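Local coordinates for lactococcal phage P2 ORF15 (Lactococcus phage p2, PDB 2WZP), which probably serves as the distal tail protein of the phage, forming part of the baseplate at the tip of the tail through which the virus engages its host, at residues S216-F227 and I302-I310. Numbering follows the deposited sequence.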
ATOM      1  N   SER M 216      -2.043  48.381 -45.933  1.00 32.66           N
ATOM      2  CA  SER M 216      -3.339  48.507 -45.259  1.00 31.62           C
ATOM      3  C   SER M 216      -3.890  47.119 -44.906  1.00 36.02           C
ATOM      4  O   SER M 216      -5.003  47.012 -44.415  1.00 36.56           O
ATOM      5  CB  SER M 216      -4.330  49.216 -46.179  1.00 32.48           C
ATOM      6  OG  SER M 216      -4.683  48.380 -47.271  1.00 36.39           O
ATOM      7  N   ARG M 217      -3.126  46.071 -45.180  1.00 31.87           N
ATOM      8  CA  ARG M 217      -3.552  44.692 -45.017  1.00 30.89           C
ATOM      9  C   ARG M 217      -2.795  43.907 -43.991  1.00 36.90           C
ATOM     10  O   ARG M 217      -1.600  44.111 -43.787  1.00 39.34           O
ATOM     11  CB  ARG M 217      -3.431  43.957 -46.340  1.00 27.43           C
ATOM     12  CG  ARG M 217      -4.381  44.440 -47.427  1.00 28.75           C
ATOM     13  CD  ARG M 217      -4.546  43.376 -48.475  1.00 25.30           C
ATOM     14  NE  ARG M 217      -3.259  42.851 -48.895  1.00 40.89           N
ATOM     15  CZ  ARG M 217      -2.650  43.232 -50.008  1.00 49.78           C
ATOM     16  NH1 ARG M 217      -3.226  44.113 -50.819  1.00 41.88           N
ATOM     17  NH2 ARG M 217      -1.467  42.732 -50.326  1.00 31.43           N
ATOM     18  N   TRP M 218      -3.493  42.941 -43.413  1.00 32.40           N
ATOM     19  CA  TRP M 218      -2.962  41.975 -42.477  1.00 31.65           C
ATOM     20  C   TRP M 218      -2.762  40.701 -43.264  1.00 36.49           C
ATOM     21  O   TRP M 218      -3.712  40.177 -43.836  1.00 34.31           O
ATOM     22  CB  TRP M 218      -3.965  41.743 -41.338  1.00 29.60           C
ATOM     23  CG  TRP M 218      -3.517  40.817 -40.248  1.00 30.30           C
ATOM     24  CD1 TRP M 218      -2.274  40.273 -40.073  1.00 32.94           C
ATOM     25  CD2 TRP M 218      -4.317  40.353 -39.148  1.00 30.02           C
ATOM     26  NE1 TRP M 218      -2.265  39.465 -38.959  1.00 31.77           N
ATOM     27  CE2 TRP M 218      -3.506  39.500 -38.371  1.00 33.12           C
ATOM     28  CE3 TRP M 218      -5.654  40.565 -38.751  1.00 31.41           C
ATOM     29  CZ2 TRP M 218      -3.992  38.843 -37.232  1.00 32.75           C
ATOM     30  CZ3 TRP M 218      -6.126  39.935 -37.603  1.00 32.39           C
ATOM     31  CH2 TRP M 218      -5.303  39.082 -36.862  1.00 32.90           C
ATOM     32  N   ASP M 219      -1.521  40.220 -43.314  1.00 36.24           N
ATOM     33  CA  ASP M 219      -1.180  38.968 -43.980  1.00 36.73           C
ATOM     34  C   ASP M 219      -1.216  37.895 -42.888  1.00 39.68           C
ATOM     35  O   ASP M 219      -0.318  37.815 -42.033  1.00 39.28           O
ATOM     36  CB  ASP M 219       0.182  39.080 -44.676  1.00 39.32           C
ATOM     37  CG  ASP M 219       0.663  37.812 -45.340  1.00 59.87           C
ATOM     38  OD1 ASP M 219      -0.175  37.099 -45.952  1.00 63.98           O
ATOM     39  OD2 ASP M 219       1.876  37.540 -45.274  1.00 70.18           O
ATOM     40  N   ILE M 220      -2.337  37.161 -42.847  1.00 35.04           N
ATOM     41  CA  ILE M 220      -2.584  36.175 -41.813  1.00 34.13           C
ATOM     42  C   ILE M 220      -1.943  34.852 -42.180  1.00 41.61           C
ATOM     43  O   ILE M 220      -2.332  34.230 -43.169  1.00 42.06           O
ATOM     44  CB  ILE M 220      -4.088  36.092 -41.468  1.00 36.00           C
ATOM     45  CG1 ILE M 220      -4.636  37.487 -41.116  1.00 34.10           C
ATOM     46  CG2 ILE M 220      -4.349  35.079 -40.328  1.00 36.43           C
ATOM     47  CD1 ILE M 220      -6.040  37.720 -41.530  1.00 32.81           C
ATOM     48  N   LYS M 221      -0.921  34.445 -41.397  1.00 39.84           N
ATOM     49  CA  LYS M 221      -0.157  33.218 -41.615  1.00 39.82           C
ATOM     50  C   LYS M 221      -0.262  32.271 -40.423  1.00 44.98           C
ATOM     51  O   LYS M 221       0.046  31.087 -40.561  1.00 46.72           O
ATOM     52  CB  LYS M 221       1.326  33.530 -41.923  1.00 42.41           C
ATOM     53  CG  LYS M 221       1.583  34.691 -42.894  1.00 59.05           C
ATOM     54  CD  LYS M 221       2.361  34.337 -44.184  1.00 70.56           C
ATOM     55  CE  LYS M 221       1.568  33.668 -45.305  1.00 81.55           C
ATOM     56  NZ  LYS M 221       0.366  34.415 -45.766  1.00 86.65           N
ATOM     57  N   GLU M 222      -0.683  32.779 -39.249  1.00 41.25           N
ATOM     58  CA  GLU M 222      -0.721  31.997 -38.001  1.00 40.37           C
ATOM     59  C   GLU M 222      -2.079  31.960 -37.330  1.00 44.14           C
ATOM     60  O   GLU M 222      -2.967  32.742 -37.673  1.00 44.12           O
ATOM     61  CB  GLU M 222       0.304  32.569 -37.002  1.00 41.97           C
ATOM     62  CG  GLU M 222       1.682  32.866 -37.589  1.00 58.62           C
ATOM     63  CD  GLU M 222       2.730  31.762 -37.610  1.00 91.49           C
ATOM     64  OE1 GLU M 222       2.371  30.566 -37.732  1.00 75.14           O
ATOM     65  OE2 GLU M 222       3.933  32.100 -37.487  1.00 95.60           O
ATOM     66  N   GLU M 223      -2.227  31.062 -36.317  1.00 40.81           N
ATOM     67  CA  GLU M 223      -3.428  30.951 -35.480  1.00 39.24           C
ATOM     68  C   GLU M 223      -3.454  32.120 -34.482  1.00 38.58           C
ATOM     69  O   GLU M 223      -2.391  32.547 -33.998  1.00 35.14           O
ATOM     70  CB  GLU M 223      -3.385  29.665 -34.680  1.00 41.05           C
ATOM     71  CG  GLU M 223      -4.232  28.567 -35.263  1.00 60.81           C
ATOM     72  CD  GLU M 223      -4.353  27.413 -34.291  1.00 88.88           C
ATOM     73  OE1 GLU M 223      -3.414  26.587 -34.240  1.00 94.94           O
ATOM     74  OE2 GLU M 223      -5.347  27.376 -33.532  1.00 80.33           O
ATOM     75  N   ILE M 224      -4.661  32.616 -34.154  1.00 33.17           N
ATOM     76  CA  ILE M 224      -4.877  33.691 -33.185  1.00 30.80           C
ATOM     77  C   ILE M 224      -6.002  33.245 -32.238  1.00 35.33           C
ATOM     78  O   ILE M 224      -6.743  32.311 -32.556  1.00 36.52           O
ATOM     79  CB  ILE M 224      -5.191  35.072 -33.887  1.00 32.95           C
ATOM     80  CG1 ILE M 224      -6.606  35.118 -34.515  1.00 33.12           C
ATOM     81  CG2 ILE M 224      -4.104  35.494 -34.893  1.00 30.32           C
ATOM     82  CD1 ILE M 224      -7.197  36.458 -34.599  1.00 35.70           C
ATOM     83  N   PHE M 225      -6.137  33.910 -31.083  1.00 29.53           N
ATOM     84  CA  PHE M 225      -7.222  33.669 -30.144  1.00 26.71           C
ATOM     85  C   PHE M 225      -8.326  34.621 -30.488  1.00 29.85           C
ATOM     86  O   PHE M 225      -9.495  34.238 -30.558  1.00 29.57           O
ATOM     87  CB  PHE M 225      -6.757  33.912 -28.703  1.00 27.86           C
ATOM     88  CG  PHE M 225      -6.135  32.705 -28.051  1.00 28.98           C
ATOM     89  CD1 PHE M 225      -6.922  31.626 -27.649  1.00 32.39           C
ATOM     90  CD2 PHE M 225      -4.768  32.651 -27.811  1.00 29.62           C
ATOM     91  CE1 PHE M 225      -6.348  30.494 -27.084  1.00 32.22           C
ATOM     92  CE2 PHE M 225      -4.201  31.531 -27.212  1.00 31.90           C
ATOM     93  CZ  PHE M 225      -4.992  30.453 -26.873  1.00 30.62           C
ATOM     94  N   SER M 226      -7.932  35.874 -30.716  1.00 26.71           N
ATOM     95  CA  SER M 226      -8.800  37.010 -30.992  1.00 26.82           C
ATOM     96  C   SER M 226      -7.931  38.221 -31.298  1.00 30.76           C
ATOM     97  O   SER M 226      -6.698  38.180 -31.220  1.00 30.17           O
ATOM     98  CB  SER M 226      -9.644  37.318 -29.745  1.00 29.32           C
ATOM     99  OG  SER M 226      -8.859  37.562 -28.591  1.00 27.17           O
ATOM    100  N   PHE M 227      -8.582  39.316 -31.601  1.00 27.76           N
ATOM    101  CA  PHE M 227      -7.879  40.557 -31.841  1.00 27.36           C
ATOM    102  C   PHE M 227      -8.726  41.683 -31.307  1.00 34.40           C
ATOM    103  O   PHE M 227      -9.932  41.535 -31.055  1.00 32.67           O
ATOM    104  CB  PHE M 227      -7.517  40.750 -33.342  1.00 27.52           C
ATOM    105  CG  PHE M 227      -8.710  40.737 -34.265  1.00 27.23           C
ATOM    106  CD1 PHE M 227      -9.178  39.540 -34.807  1.00 29.84           C
ATOM    107  CD2 PHE M 227      -9.412  41.901 -34.533  1.00 26.92           C
ATOM    108  CE1 PHE M 227     -10.305  39.522 -35.620  1.00 30.19           C
ATOM    109  CE2 PHE M 227     -10.542  41.880 -35.339  1.00 29.62           C
ATOM    110  CZ  PHE M 227     -10.963  40.698 -35.901  1.00 28.14           C
ATOM    111  N   ILE M 302     -10.654  33.200 -37.519  1.00 37.02           N
ATOM    112  CA  ILE M 302      -9.787  33.801 -38.521  1.00 36.12           C
ATOM    113  C   ILE M 302      -8.866  32.761 -39.165  1.00 44.13           C
ATOM    114  O   ILE M 302      -8.037  32.138 -38.490  1.00 46.07           O
ATOM    115  CB  ILE M 302      -9.041  35.048 -37.958  1.00 36.88           C
ATOM    116  CG1 ILE M 302      -9.996  36.088 -37.285  1.00 36.49           C
ATOM    117  CG2 ILE M 302      -8.123  35.675 -38.971  1.00 35.24           C
ATOM    118  CD1 ILE M 302     -11.352  36.505 -37.990  1.00 38.03           C
ATOM    119  N   GLU M 303      -9.022  32.595 -40.480  1.00 39.67           N
ATOM    120  CA  GLU M 303      -8.256  31.666 -41.299  1.00 38.79           C
ATOM    121  C   GLU M 303      -7.053  32.371 -41.909  1.00 43.75           C
ATOM    122  O   GLU M 303      -6.990  33.606 -41.956  1.00 44.46           O
ATOM    123  CB  GLU M 303      -9.137  31.120 -42.451  1.00 39.69           C
ATOM    124  CG  GLU M 303     -10.355  30.309 -42.040  1.00 48.57           C
ATOM    125  CD  GLU M 303     -10.091  29.086 -41.174  1.00 76.03           C
ATOM    126  OE1 GLU M 303     -10.830  28.900 -40.179  1.00 76.81           O
ATOM    127  OE2 GLU M 303      -9.152  28.315 -41.484  1.00 71.09           O
ATOM    128  N   LYS M 304      -6.127  31.573 -42.443  1.00 39.18           N
ATOM    129  CA  LYS M 304      -4.977  32.069 -43.195  1.00 37.74           C
ATOM    130  C   LYS M 304      -5.519  32.747 -44.446  1.00 36.86           C
ATOM    131  O   LYS M 304      -6.516  32.315 -45.028  1.00 36.36           O
ATOM    132  CB  LYS M 304      -4.016  30.925 -43.568  1.00 40.93           C
ATOM    133  CG  LYS M 304      -3.207  30.404 -42.372  1.00 59.70           C
ATOM    134  CD  LYS M 304      -2.255  29.277 -42.768  1.00 74.71           C
ATOM    135  CE  LYS M 304      -1.808  28.468 -41.563  1.00 93.33           C
ATOM    136  NZ  LYS M 304      -1.027  27.259 -41.953  1.00100.09           N
ATOM    137  N   GLY M 305      -4.897  33.845 -44.800  1.00 30.92           N
ATOM    138  CA  GLY M 305      -5.288  34.665 -45.929  1.00 30.03           C
ATOM    139  C   GLY M 305      -4.940  36.088 -45.608  1.00 35.86           C
ATOM    140  O   GLY M 305      -3.824  36.363 -45.139  1.00 37.02           O
ATOM    141  N   GLN M 306      -5.898  36.995 -45.789  1.00 33.04           N
ATOM    142  CA  GLN M 306      -5.634  38.403 -45.476  1.00 32.46           C
ATOM    143  C   GLN M 306      -6.820  39.221 -45.056  1.00 36.03           C
ATOM    144  O   GLN M 306      -7.949  38.936 -45.466  1.00 37.38           O
ATOM    145  CB  GLN M 306      -4.888  39.111 -46.608  1.00 33.90           C
ATOM    146  CG  GLN M 306      -5.561  39.095 -47.951  1.00 51.96           C
ATOM    147  CD  GLN M 306      -4.594  39.486 -49.039  1.00 75.46           C
ATOM    148  OE1 GLN M 306      -4.997  40.076 -50.053  1.00 77.81           O
ATOM    149  NE2 GLN M 306      -3.300  39.172 -48.856  1.00 54.60           N
ATOM    150  N   MET M 307      -6.548  40.268 -44.254  1.00 29.45           N
ATOM    151  CA  MET M 307      -7.572  41.211 -43.835  1.00 28.31           C
ATOM    152  C   MET M 307      -7.415  42.530 -44.614  1.00 35.01           C
ATOM    153  O   MET M 307      -6.315  43.093 -44.700  1.00 34.61           O
ATOM    154  CB  MET M 307      -7.565  41.482 -42.317  1.00 28.75           C
ATOM    155  CG  MET M 307      -8.698  42.350 -41.867  1.00 29.83           C
ATOM    156  SD  MET M 307      -8.446  42.907 -40.202  1.00 33.40           S
ATOM    157  CE  MET M 307      -7.490  44.396 -40.490  1.00 30.01           C
ATOM    158  N   GLU M 308      -8.541  43.015 -45.152  1.00 29.97           N
ATOM    159  CA  GLU M 308      -8.594  44.282 -45.846  1.00 28.51           C
ATOM    160  C   GLU M 308      -9.442  45.228 -45.035  1.00 32.00           C
ATOM    161  O   GLU M 308     -10.303  44.794 -44.269  1.00 32.70           O
ATOM    162  CB  GLU M 308      -9.186  44.109 -47.252  1.00 29.97           C
ATOM    163  CG  GLU M 308      -8.268  43.337 -48.199  1.00 31.60           C
ATOM    164  CD  GLU M 308      -8.794  43.189 -49.609  1.00 51.89           C
ATOM    165  OE1 GLU M 308      -8.042  42.677 -50.472  1.00 57.97           O
ATOM    166  OE2 GLU M 308      -9.972  43.556 -49.844  1.00 39.79           O
ATOM    167  N   LEU M 309      -9.173  46.521 -45.165  1.00 28.28           N
ATOM    168  CA  LEU M 309      -9.936  47.562 -44.500  1.00 27.29           C
ATOM    169  C   LEU M 309     -11.147  47.897 -45.374  1.00 32.40           C
ATOM    170  O   LEU M 309     -11.101  47.709 -46.589  1.00 32.71           O
ATOM    171  CB  LEU M 309      -9.082  48.825 -44.325  1.00 26.68           C
ATOM    172  CG  LEU M 309      -7.715  48.718 -43.658  1.00 29.58           C
ATOM    173  CD1 LEU M 309      -7.067  50.104 -43.536  1.00 28.04           C
ATOM    174  CD2 LEU M 309      -7.793  48.027 -42.297  1.00 28.76           C
ATOM    175  N   ILE M 310     -12.242  48.340 -44.762  1.00 29.53           N
ATOM    176  CA  ILE M 310     -13.425  48.788 -45.491  1.00 29.08           C
ATOM    177  C   ILE M 310     -13.654  50.223 -45.072  1.00 35.44           C
ATOM    178  O   ILE M 310     -14.006  50.480 -43.912  1.00 37.05           O
ATOM    179  CB  ILE M 310     -14.695  47.912 -45.332  1.00 31.04           C
ATOM    180  CG1 ILE M 310     -14.450  46.491 -45.891  1.00 29.97           C
ATOM    181  CG2 ILE M 310     -15.909  48.613 -46.022  1.00 31.68           C
ATOM    182  CD1 ILE M 310     -15.322  45.556 -45.467  1.00 30.04           C
TER
HETATM  183  O   HOH W   1      -7.200  47.049 -47.346  1.00 26.61           O
HETATM  184  O   HOH W   2      -4.997  31.580 -38.669  1.00 41.58           O
HETATM  185  O   HOH W   3      -6.935  31.663 -35.936  1.00 49.65           O
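Met307 meets the Trp218 indole at its edge, in plane, with SD 5.3 Å from the centroid of the six-membered ring, a Met-aromatic contact. Over one face of the same indole lies Ile220 CG1, 3.4 Å above the plane and over its centre. The Phe227 ring is approached at its edge: Ile302 CG1 comes to 3.8 Å from Phe227 CE1, the two side chains crossing at about a right angle, with Ile224 CD1 at the rim in plane. On the side of the sheet that carries Gln306, Gln306 OE1 sits over one face of the Arg217 guanidinium, 3.5 Å from NE, at an angle too poor for a hydrogen bond; the amide and guanidinium planes are 19° apart, and the charge pairs with Asp211. Strand 218-220 is outermost, within this chain, in a four-stranded antiparallel sheet of the Dit C-terminal region, and 305-310 lies between it and strand 240-246. Trp218 and Met307 form a hydrogen-bonded pair, Met307 N reaching Trp218 O at 2.9 Å; Ile220 and Gly305 repeat it, with Ile220 N 2.8 Å from Gly305 O. After 220 the chain crosses to the six-stranded sheet, whose Ile319 touches both Trp218 and Ile224. Ile302 touches both sheets: CG2 packs on Ile220 CD1 at 3.9 Å, while CG1, set beside its own backbone N (chi1 -52°), reaches Ile224 CD1.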